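Local coordinates for BpsB (PgaB), Poly-beta-1,6-N-acetyl-D-glucosamine N-deacetylase (Bordetella bronchiseptica RB50, PDB 5BU6), which removes acetyl groups from poly-beta-1,6-N-acetyl-D-glucosamine, as a probably metal-dependent family 4 carbohydrate esterase required for biofilm formation, at residues T214-N226 against A233-Q245. The protein carries 5 engineered substitutions. Numbering follows the deposited sequence.
Sequences TIRSIVWPYGAHN and AAEVGLNIGLTLQ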
loop_
_atom_site.group_PDB
_atom_site.type_symbol
_atom_site.label_atom_id
_atom_site.label_comp_id
_atom_site.label_asym_id
_atom_site.label_seq_id
_atom_site.Cartn_x
_atom_site.Cartn_y
_atom_site.Cartn_z
ATOM N N THR A 214 0.257 -9.945 12.669
ATOM C CA THR A 214 -0.802 -9.001 13.021
ATOM C C THR A 214 -0.471 -7.639 12.414
ATOM O O THR A 214 0.453 -6.978 12.873
ATOM C CB THR A 214 -0.954 -8.854 14.563
ATOM O OG1 THR A 214 -1.370 -10.101 15.125
ATOM C CG2 THR A 214 -1.980 -7.773 14.915
ATOM N N ILE A 215 -1.213 -7.213 11.398
ATOM C CA ILE A 215 -0.850 -5.981 10.710
ATOM C C ILE A 215 -1.315 -4.792 11.544
ATOM O O ILE A 215 -2.169 -4.935 12.423
ATOM C CB ILE A 215 -1.454 -5.866 9.325
ATOM C CG1 ILE A 215 -2.983 -5.854 9.402
ATOM C CG2 ILE A 215 -0.964 -6.983 8.443
ATOM C CD1 ILE A 215 -3.618 -5.360 8.114
ATOM N N ARG A 216 -0.755 -3.623 11.255
ATOM C CA ARG A 216 -1.124 -2.431 11.991
ATOM C C ARG A 216 -1.221 -1.229 11.074
ATOM O O ARG A 216 -1.374 -0.108 11.538
ATOM C CB ARG A 216 -0.116 -2.162 13.108
ATOM C CG ARG A 216 1.311 -2.302 12.663
ATOM C CD ARG A 216 2.283 -2.267 13.829
ATOM N NE ARG A 216 3.602 -2.696 13.382
ATOM C CZ ARG A 216 4.670 -2.792 14.163
ATOM N NH1 ARG A 216 5.823 -3.193 13.650
ATOM N NH2 ARG A 216 4.589 -2.486 15.450
ATOM N N SER A 217 -1.152 -1.466 9.765
ATOM C CA SER A 217 -1.157 -0.367 8.821
ATOM C C SER A 217 -1.989 -0.683 7.576
ATOM O O SER A 217 -2.134 -1.857 7.202
ATOM C CB SER A 217 0.285 -0.025 8.424
ATOM O OG SER A 217 0.957 -1.187 7.973
ATOM N N ILE A 218 -2.542 0.365 6.965
ATOM C CA ILE A 218 -3.286 0.265 5.704
ATOM C C ILE A 218 -2.693 1.215 4.692
ATOM O O ILE A 218 -2.448 2.402 4.991
ATOM C CB ILE A 218 -4.795 0.587 5.893
ATOM C CG1 ILE A 218 -5.486 0.780 4.545
ATOM C CG2 ILE A 218 -4.994 1.855 6.703
ATOM C CD1 ILE A 218 -5.749 -0.499 3.827
ATOM N N VAL A 219 -2.410 0.697 3.505
ATOM C CA VAL A 219 -2.014 1.532 2.381
ATOM C C VAL A 219 -3.239 1.680 1.509
ATOM O O VAL A 219 -3.667 0.710 0.898
ATOM C CB VAL A 219 -0.874 0.915 1.536
ATOM C CG1 VAL A 219 -0.513 1.867 0.346
ATOM C CG2 VAL A 219 0.360 0.647 2.403
ATOM N N TRP A 220 -3.809 2.876 1.466
ATOM C CA TRP A 220 -5.068 3.089 0.777
ATOM C C TRP A 220 -4.869 2.994 -0.740
ATOM O O TRP A 220 -4.080 3.737 -1.288
ATOM C CB TRP A 220 -5.633 4.467 1.160
ATOM C CG TRP A 220 -6.020 4.579 2.645
ATOM C CD1 TRP A 220 -5.361 5.292 3.631
ATOM C CD2 TRP A 220 -7.157 3.989 3.271
ATOM N NE1 TRP A 220 -6.022 5.157 4.834
ATOM C CE2 TRP A 220 -7.127 4.360 4.644
ATOM C CE3 TRP A 220 -8.202 3.161 2.813
ATOM C CZ2 TRP A 220 -8.102 3.945 5.549
ATOM C CZ3 TRP A 220 -9.172 2.749 3.722
ATOM C CH2 TRP A 220 -9.107 3.133 5.077
ATOM N N PRO A 221 -5.611 2.096 -1.415
ATOM C CA PRO A 221 -5.568 2.103 -2.884
ATOM C C PRO A 221 -5.877 3.469 -3.456
ATOM O O PRO A 221 -6.800 4.136 -2.973
ATOM C CB PRO A 221 -6.655 1.091 -3.271
ATOM C CG PRO A 221 -6.641 0.102 -2.120
ATOM C CD PRO A 221 -6.410 0.977 -0.888
ATOM N N TYR A 222 -5.096 3.870 -4.464
ATOM C CA TYR A 222 -5.291 5.123 -5.159
ATOM C C TYR A 222 -5.197 6.328 -4.216
ATOM O O TYR A 222 -5.590 7.421 -4.589
ATOM C CB TYR A 222 -6.638 5.133 -5.885
ATOM C CG TYR A 222 -6.940 3.839 -6.607
ATOM C CD1 TYR A 222 -6.210 3.460 -7.727
ATOM C CD2 TYR A 222 -7.954 2.993 -6.166
ATOM C CE1 TYR A 222 -6.478 2.276 -8.388
ATOM C CE2 TYR A 222 -8.236 1.808 -6.824
ATOM C CZ TYR A 222 -7.494 1.457 -7.933
ATOM O OH TYR A 222 -7.760 0.287 -8.592
ATOM N N GLY A 223 -4.658 6.124 -3.016
ATOM C CA GLY A 223 -4.612 7.175 -2.007
ATOM C C GLY A 223 -5.986 7.648 -1.554
ATOM O O GLY A 223 -6.129 8.747 -1.004
ATOM N N ALA A 224 -7.011 6.826 -1.783
ATOM C CA ALA A 224 -8.386 7.259 -1.533
ATOM C C ALA A 224 -8.850 6.924 -0.119
ATOM O O ALA A 224 -8.948 5.758 0.270
ATOM C CB ALA A 224 -9.324 6.658 -2.538
ATOM N N HIS A 225 -9.139 7.971 0.643
ATOM C CA HIS A 225 -9.570 7.804 2.020
ATOM C C HIS A 225 -10.236 9.094 2.464
ATOM O O HIS A 225 -10.112 10.134 1.802
ATOM C CB HIS A 225 -8.379 7.444 2.921
ATOM C CG HIS A 225 -7.488 8.606 3.229
ATOM N ND1 HIS A 225 -6.777 9.279 2.256
ATOM C CD2 HIS A 225 -7.221 9.239 4.394
ATOM C CE1 HIS A 225 -6.106 10.272 2.810
ATOM N NE2 HIS A 225 -6.360 10.273 4.106
ATOM N N ASN A 226 -10.968 9.031 3.566
ATOM C CA ASN A 226 -11.616 10.222 4.097
ATOM C C ASN A 226 -11.821 10.071 5.592
ATOM O O ASN A 226 -11.305 9.135 6.201
ATOM C CB ASN A 226 -12.949 10.493 3.385
ATOM C CG ASN A 226 -13.889 9.290 3.400
ATOM O OD1 ASN A 226 -14.077 8.638 4.426
ATOM N ND2 ASN A 226 -14.494 9.001 2.249
ATOM N N ALA A 233 -10.893 2.490 10.034
ATOM C CA ALA A 233 -9.584 1.840 10.134
ATOM C C ALA A 233 -9.139 1.785 11.600
ATOM O O ALA A 233 -8.606 0.778 12.060
ATOM C CB ALA A 233 -8.558 2.579 9.288
ATOM N N ALA A 234 -9.359 2.874 12.320
ATOM C CA ALA A 234 -9.033 2.939 13.747
ATOM C C ALA A 234 -9.809 1.900 14.561
ATOM O O ALA A 234 -9.267 1.301 15.489
ATOM C CB ALA A 234 -9.305 4.315 14.283
ATOM N N GLU A 235 -11.071 1.682 14.199
ATOM C CA GLU A 235 -11.909 0.716 14.912
ATOM C C GLU A 235 -11.369 -0.697 14.767
ATOM O O GLU A 235 -11.473 -1.492 15.695
ATOM C CB GLU A 235 -13.360 0.761 14.417
ATOM C CG GLU A 235 -14.100 2.045 14.744
ATOM C CD GLU A 235 -15.398 2.176 13.971
ATOM O OE1 GLU A 235 -15.846 1.172 13.378
ATOM O OE2 GLU A 235 -15.962 3.287 13.949
ATOM N N VAL A 236 -10.791 -1.019 13.611
ATOM C CA VAL A 236 -10.267 -2.370 13.432
ATOM C C VAL A 236 -8.785 -2.455 13.801
ATOM O O VAL A 236 -8.154 -3.484 13.578
ATOM C CB VAL A 236 -10.468 -2.886 11.995
ATOM C CG1 VAL A 236 -11.946 -2.901 11.649
ATOM C CG2 VAL A 236 -9.704 -2.044 11.019
ATOM N N GLY A 237 -8.242 -1.382 14.376
ATOM C CA GLY A 237 -6.875 -1.396 14.888
ATOM C C GLY A 237 -5.767 -1.065 13.897
ATOM O O GLY A 237 -4.593 -1.382 14.120
ATOM N N LEU A 238 -6.127 -0.428 12.791
ATOM C CA LEU A 238 -5.139 -0.035 11.799
ATOM C C LEU A 238 -4.861 1.453 11.915
ATOM O O LEU A 238 -5.363 2.241 11.113
ATOM C CB LEU A 238 -5.625 -0.387 10.399
ATOM C CG LEU A 238 -5.902 -1.867 10.165
ATOM C CD1 LEU A 238 -6.321 -2.098 8.725
ATOM C CD2 LEU A 238 -4.689 -2.717 10.526
ATOM N N ASN A 239 -4.080 1.836 12.927
ATOM C CA ASN A 239 -3.830 3.246 13.236
ATOM C C ASN A 239 -2.675 3.876 12.459
ATOM O O ASN A 239 -2.266 4.995 12.745
ATOM C CB ASN A 239 -3.570 3.409 14.724
ATOM C CG ASN A 239 -4.751 2.978 15.561
ATOM O OD1 ASN A 239 -4.646 2.074 16.390
ATOM N ND2 ASN A 239 -5.894 3.614 15.337
ATOM N N ILE A 240 -2.130 3.140 11.504
ATOM C CA ILE A 240 -1.100 3.679 10.628
ATOM C C ILE A 240 -1.659 3.652 9.221
ATOM O O ILE A 240 -2.087 2.604 8.756
ATOM C CB ILE A 240 0.214 2.866 10.700
ATOM C CG1 ILE A 240 0.838 2.986 12.102
ATOM C CG2 ILE A 240 1.191 3.319 9.600
ATOM C CD1 ILE A 240 2.076 2.145 12.263
ATOM N N GLY A 241 -1.710 4.802 8.561
ATOM C CA GLY A 241 -2.289 4.839 7.226
ATOM C C GLY A 241 -1.383 5.575 6.262
ATOM O O GLY A 241 -0.770 6.579 6.606
ATOM N N LEU A 242 -1.299 5.065 5.044
ATOM C CA LEU A 242 -0.448 5.668 4.034
ATOM C C LEU A 242 -1.260 6.197 2.865
ATOM O O LEU A 242 -2.035 5.455 2.250
ATOM C CB LEU A 242 0.577 4.660 3.536
ATOM C CG LEU A 242 1.736 4.408 4.525
ATOM C CD1 LEU A 242 1.340 3.481 5.677
ATOM C CD2 LEU A 242 2.941 3.850 3.783
ATOM N N THR A 243 -1.037 7.475 2.561
ATOM C CA THR A 243 -1.807 8.234 1.589
ATOM C C THR A 243 -0.962 8.443 0.331
ATOM O O THR A 243 0.142 7.934 0.241
ATOM C CB THR A 243 -2.223 9.580 2.150
ATOM O OG1 THR A 243 -1.092 10.466 2.144
ATOM C CG2 THR A 243 -2.699 9.421 3.572
ATOM N N LEU A 244 -1.477 9.192 -0.632
ATOM C CA LEU A 244 -0.679 9.586 -1.801
ATOM C C LEU A 244 -0.391 11.088 -1.820
ATOM O O LEU A 244 0.026 11.640 -2.837
ATOM C CB LEU A 244 -1.377 9.181 -3.112
ATOM C CG LEU A 244 -1.192 7.726 -3.548
ATOM C CD1 LEU A 244 -1.961 7.464 -4.826
ATOM C CD2 LEU A 244 0.283 7.426 -3.743
ATOM N N GLN A 245 -0.629 11.746 -0.695
ATOM C CA GLN A 245 -0.202 13.132 -0.533
ATOM C C GLN A 245 1.318 13.110 -0.439
ATOM O O GLN A 245 1.864 12.317 0.311
ATOM C CB GLN A 245 -0.835 13.745 0.718
ATOM C CG GLN A 245 -0.578 15.222 0.935
ATOM C CD GLN A 245 -1.015 15.682 2.317
ATOM O OE1 GLN A 245 -1.658 14.932 3.058
ATOM N NE2 GLN A 245 -0.658 16.914 2.677
HETATM O O HOH W 1 -3.117 -3.838 14.760
HETATM O O HOH W 2 -1.824 0.668 14.211
HETATM O O HOH W 3 -2.340 5.491 -0.329
HETATM O O HOH W 4 -4.008 10.475 -0.634
#
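L238 carries CG anti to its carbonyl carbon (chi1 -60°), with the chain extended beyond, and so reaches across to I215; L238 CD2 and I215 CD1 meet at 3.7 Å. The other methyl of L238, CD1, rests against I218 CB. I218 holds CG1 anti to its backbone N (chi1 167°), which lays it over the centre of the W220 ring, 3.8 Å above the plane, while H225 CB lies off-centre on the opposite face. With a group on each face, the indole also meets the helix: CZ2 lies 4.0 Å from A233 CB, on the last turn of helix 227-235. That helix links the two strands in a parallel beta-alpha-beta unit, and it ends in a Schellman motif with G237 at C-prime before the chain turns into strand 240-242. The strands run nearly parallel, 13° apart. I218 pairs with G241 but bonds to the residues on either side of it: its N-H to I240 O at 2.9 Å, its O from L242 N. W220 N continues the ladder to L242 O. At the start, the bond from I240 N to R216 O is weak, and a water bridges R216 O to N239 N. Another water donates to both W220 O and L242 O where the strands part. On the face bearing S217 and V219, S217 CB packs on I240 CG2 and V219 CG2 lies against L242 CB; M60 and I64 of helix 60-67 touch I240, and M60 also reaches S217. V219 O accepts from ND1 of H154, a nickel ligand, making V219 a second-shell partner that probably helps fix that imidazole's turn. Farther along, L244 CD1 presses on the Y222-G223 peptide, 3.5 Å from G223 N. T243 CG2 meets H225 CE1 at 3.6 Å; H225 NE2 bonds to Q257, and T243 OG1, bonded to I258 O, also accepts from Q245 N in an ST turn.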